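Local coordinates for protein transcriptional regulator, LRP/AsnC family (Neisseria meningitidis, PDB 2P5V) that probably regulates transcription by sequence-specific DNA binding and binds calcium ions, at residues K10-V18 with L30-C41. Numbering follows the deposited sequence.
Sequences KTDIKILQV and LSERVALSPSPC
Ile15 and Val34 meet at the middle of this contact, their side chains crossing at about a right angle. Ile15 CG1 sits 3.7 Å from both Val34 CG2 and Val34 CG1, so both methyls of the valine rest on one methylene. With chi1 at -74°, Ile15 CG1 lies beside the backbone nitrogen and CG2 anti to it. Ile15 CG2 lies 4.2 Å from Leu30 CD1. Ile15 CD1 is in loose contact with Cys41 SG, 4.5 Å away. Leu30 CD1 also meets Val18 CG1 at 3.7 Å and so lies against two residues one helical turn apart. From helix 38-50, Leu48 packs on Ile15 and Leu45 on Leu30, which adds to the apolar cluster.

Contacts with a polar partner involve Lys14 and Thr11. The Lys14 and Val34 side chains run alongside each other with opposite sense, Lys14 CG 4.0 Å from Val34 CG1. The lysine chain bends at chi2 (67°), and its CE lies 3.6 Å from Arg33 O. Val34 CG1 also touches Thr11 O at 3.8 Å.

Helix 10-21 packs here on helices 27-33 and 38-50, which with their turn form the helix-turn-helix of the probable DNA-binding domain, far from the calcium sites. The two segments are joined by apolar side chains, without direct polar bonds between them. Their fit therefore depends mainly on shape and burial of hydrocarbon.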
loop_
_atom_site.group_PDB
_atom_site.type_symbol
_atom_site.label_atom_id
_atom_site.label_comp_id
_atom_site.label_asym_id
_atom_site.label_seq_id
_atom_site.Cartn_x
_atom_site.Cartn_y
_atom_site.Cartn_z
ATOM N N LYS G 10 11.604 2.887 46.308
ATOM C CA LYS G 10 12.322 3.997 45.671
ATOM C C LYS G 10 13.838 3.794 45.541
ATOM O O LYS G 10 14.448 4.297 44.590
ATOM C CB LYS G 10 12.035 5.310 46.412
ATOM C CG LYS G 10 12.571 6.553 45.705
ATOM C CD LYS G 10 11.990 7.845 46.278
ATOM C CE LYS G 10 12.469 8.116 47.698
ATOM N NZ LYS G 10 11.981 9.433 48.207
ATOM N N THR G 11 14.448 3.065 46.481
ATOM C CA THR G 11 15.901 2.856 46.439
ATOM C C THR G 11 16.281 1.681 45.521
ATOM O O THR G 11 17.371 1.670 44.944
ATOM C CB THR G 11 16.536 2.704 47.856
ATOM O OG1 THR G 11 16.545 1.330 48.254
ATOM C CG2 THR G 11 15.792 3.552 48.887
ATOM N N ASP G 12 15.380 0.710 45.380
ATOM C CA ASP G 12 15.543 -0.355 44.386
ATOM C C ASP G 12 15.432 0.209 42.961
ATOM O O ASP G 12 16.148 -0.231 42.049
ATOM C CB ASP G 12 14.512 -1.469 44.604
ATOM C CG ASP G 12 14.771 -2.267 45.871
ATOM O OD1 ASP G 12 15.871 -2.849 46.002
ATOM O OD2 ASP G 12 13.871 -2.317 46.739
ATOM N N ILE G 13 14.542 1.186 42.772
ATOM C CA ILE G 13 14.460 1.907 41.497
ATOM C C ILE G 13 15.794 2.586 41.201
ATOM O O ILE G 13 16.359 2.410 40.120
ATOM C CB ILE G 13 13.340 2.986 41.488
ATOM C CG1 ILE G 13 11.950 2.356 41.651
ATOM C CG2 ILE G 13 13.391 3.807 40.200
ATOM C CD1 ILE G 13 11.606 1.324 40.599
ATOM N N LYS G 14 16.288 3.351 42.171
ATOM C CA LYS G 14 17.559 4.071 42.048
ATOM C C LYS G 14 18.709 3.159 41.615
ATOM O O LYS G 14 19.493 3.520 40.740
ATOM C CB LYS G 14 17.907 4.748 43.379
ATOM C CG LYS G 14 19.190 5.580 43.370
ATOM C CD LYS G 14 19.064 6.812 42.485
ATOM C CE LYS G 14 20.201 7.797 42.737
ATOM N NZ LYS G 14 19.834 9.188 42.353
ATOM N N ILE G 15 18.800 1.984 42.238
ATOM C CA ILE G 15 19.824 0.986 41.900
ATOM C C ILE G 15 19.725 0.520 40.441
ATOM O O ILE G 15 20.741 0.356 39.762
ATOM C CB ILE G 15 19.729 -0.254 42.828
ATOM C CG1 ILE G 15 20.267 0.074 44.220
ATOM C CG2 ILE G 15 20.500 -1.424 42.246
ATOM C CD1 ILE G 15 20.087 -1.052 45.229
ATOM N N LEU G 16 18.502 0.291 39.974
ATOM C CA LEU G 16 18.275 -0.142 38.591
ATOM C C LEU G 16 18.607 0.965 37.591
ATOM O O LEU G 16 19.181 0.707 36.536
ATOM C CB LEU G 16 16.834 -0.619 38.402
ATOM C CG LEU G 16 16.459 -1.878 39.189
ATOM C CD1 LEU G 16 14.951 -1.989 39.314
ATOM C CD2 LEU G 16 17.042 -3.134 38.553
ATOM N N GLN G 17 18.255 2.198 37.926
ATOM C CA GLN G 17 18.603 3.335 37.082
ATOM C C GLN G 17 20.115 3.488 36.973
ATOM O O GLN G 17 20.641 3.711 35.882
ATOM C CB GLN G 17 17.993 4.619 37.631
ATOM C CG GLN G 17 16.470 4.666 37.558
ATOM C CD GLN G 17 15.889 5.854 38.305
ATOM O OE1 GLN G 17 16.602 6.579 38.997
ATOM N NE2 GLN G 17 14.588 6.055 38.167
ATOM N N VAL G 18 20.807 3.366 38.105
ATOM C CA VAL G 18 22.263 3.505 38.133
ATOM C C VAL G 18 22.927 2.437 37.268
ATOM O O VAL G 18 23.779 2.747 36.434
ATOM C CB VAL G 18 22.828 3.413 39.575
ATOM C CG1 VAL G 18 24.330 3.152 39.557
ATOM C CG2 VAL G 18 22.516 4.685 40.356
ATOM N N LEU G 30 28.420 1.276 43.487
ATOM C CA LEU G 30 26.953 1.247 43.417
ATOM C C LEU G 30 26.304 1.721 44.717
ATOM O O LEU G 30 25.389 2.549 44.693
ATOM C CB LEU G 30 26.473 -0.174 43.077
ATOM C CG LEU G 30 24.967 -0.463 43.095
ATOM C CD1 LEU G 30 24.243 0.391 42.075
ATOM C CD2 LEU G 30 24.704 -1.943 42.846
ATOM N N SER G 31 26.785 1.191 45.841
ATOM C CA SER G 31 26.290 1.570 47.165
ATOM C C SER G 31 26.492 3.059 47.454
ATOM O O SER G 31 25.649 3.686 48.096
ATOM C CB SER G 31 26.975 0.730 48.250
ATOM O OG SER G 31 28.343 1.078 48.392
ATOM N N GLU G 32 27.603 3.613 46.967
ATOM C CA GLU G 32 27.940 5.026 47.176
ATOM C C GLU G 32 27.010 5.973 46.397
ATOM O O GLU G 32 26.803 7.114 46.815
ATOM C CB GLU G 32 29.408 5.274 46.786
ATOM C CG GLU G 32 29.996 6.619 47.220
ATOM C CD GLU G 32 30.350 6.683 48.708
ATOM O OE1 GLU G 32 29.795 5.896 49.505
ATOM O OE2 GLU G 32 31.190 7.535 49.081
ATOM N N ARG G 33 26.446 5.502 45.285
ATOM C CA ARG G 33 25.540 6.325 44.471
ATOM C C ARG G 33 24.077 6.176 44.892
ATOM O O ARG G 33 23.224 6.932 44.434
ATOM C CB ARG G 33 25.674 5.999 42.976
ATOM C CG ARG G 33 27.079 5.627 42.523
ATOM C CD ARG G 33 27.469 6.263 41.193
ATOM N NE ARG G 33 28.770 5.769 40.734
ATOM C CZ ARG G 33 29.948 6.069 41.291
ATOM N NH1 ARG G 33 30.033 6.878 42.348
ATOM N NH2 ARG G 33 31.064 5.549 40.787
ATOM N N VAL G 34 23.792 5.198 45.749
ATOM C CA VAL G 34 22.427 4.926 46.208
ATOM C C VAL G 34 22.259 5.218 47.707
ATOM O O VAL G 34 21.205 4.942 48.285
ATOM C CB VAL G 34 22.033 3.459 45.900
ATOM C CG1 VAL G 34 20.567 3.204 46.238
ATOM C CG2 VAL G 34 22.295 3.139 44.429
ATOM N N ALA G 35 23.291 5.796 48.322
ATOM C CA ALA G 35 23.283 6.114 49.753
ATOM C C ALA G 35 22.940 4.896 50.614
ATOM O O ALA G 35 22.118 4.982 51.532
ATOM C CB ALA G 35 22.324 7.267 50.039
ATOM N N LEU G 36 23.574 3.767 50.295
ATOM C CA LEU G 36 23.430 2.518 51.049
ATOM C C LEU G 36 24.793 1.976 51.473
ATOM O O LEU G 36 25.822 2.357 50.913
ATOM C CB LEU G 36 22.713 1.461 50.201
ATOM C CG LEU G 36 21.269 1.125 50.581
ATOM C CD1 LEU G 36 20.660 0.224 49.528
ATOM C CD2 LEU G 36 21.202 0.467 51.957
ATOM N N SER G 37 24.789 1.090 52.467
ATOM C CA SER G 37 25.988 0.336 52.826
ATOM C C SER G 37 26.139 -0.857 51.879
ATOM O O SER G 37 25.145 -1.339 51.334
ATOM C CB SER G 37 25.926 -0.137 54.279
ATOM O OG SER G 37 26.119 0.950 55.167
ATOM N N PRO G 38 27.382 -1.329 51.666
ATOM C CA PRO G 38 27.630 -2.425 50.721
ATOM C C PRO G 38 26.801 -3.685 50.970
ATOM O O PRO G 38 26.295 -4.276 50.022
ATOM C CB PRO G 38 29.117 -2.732 50.919
ATOM C CG PRO G 38 29.696 -1.471 51.417
ATOM C CD PRO G 38 28.636 -0.855 52.280
ATOM N N SER G 39 26.675 -4.085 52.233
ATOM C CA SER G 39 25.971 -5.322 52.590
ATOM C C SER G 39 24.485 -5.306 52.208
ATOM O O SER G 39 24.034 -6.203 51.494
ATOM C CB SER G 39 26.141 -5.649 54.083
ATOM O OG SER G 39 25.178 -6.599 54.513
ATOM N N PRO G 40 23.716 -4.311 52.696
ATOM C CA PRO G 40 22.318 -4.229 52.250
ATOM C C PRO G 40 22.196 -4.020 50.747
ATOM O O PRO G 40 21.406 -4.699 50.095
ATOM C CB PRO G 40 21.760 -3.016 53.009
ATOM C CG PRO G 40 22.939 -2.269 53.508
ATOM C CD PRO G 40 24.042 -3.263 53.678
ATOM N N CYS G 41 22.985 -3.092 50.214
ATOM C CA CYS G 41 23.016 -2.819 48.783
ATOM C C CYS G 41 23.227 -4.089 47.958
ATOM O O CYS G 41 22.556 -4.297 46.945
ATOM C CB CYS G 41 24.128 -1.825 48.463
ATOM S SG CYS G 41 24.284 -1.465 46.708
#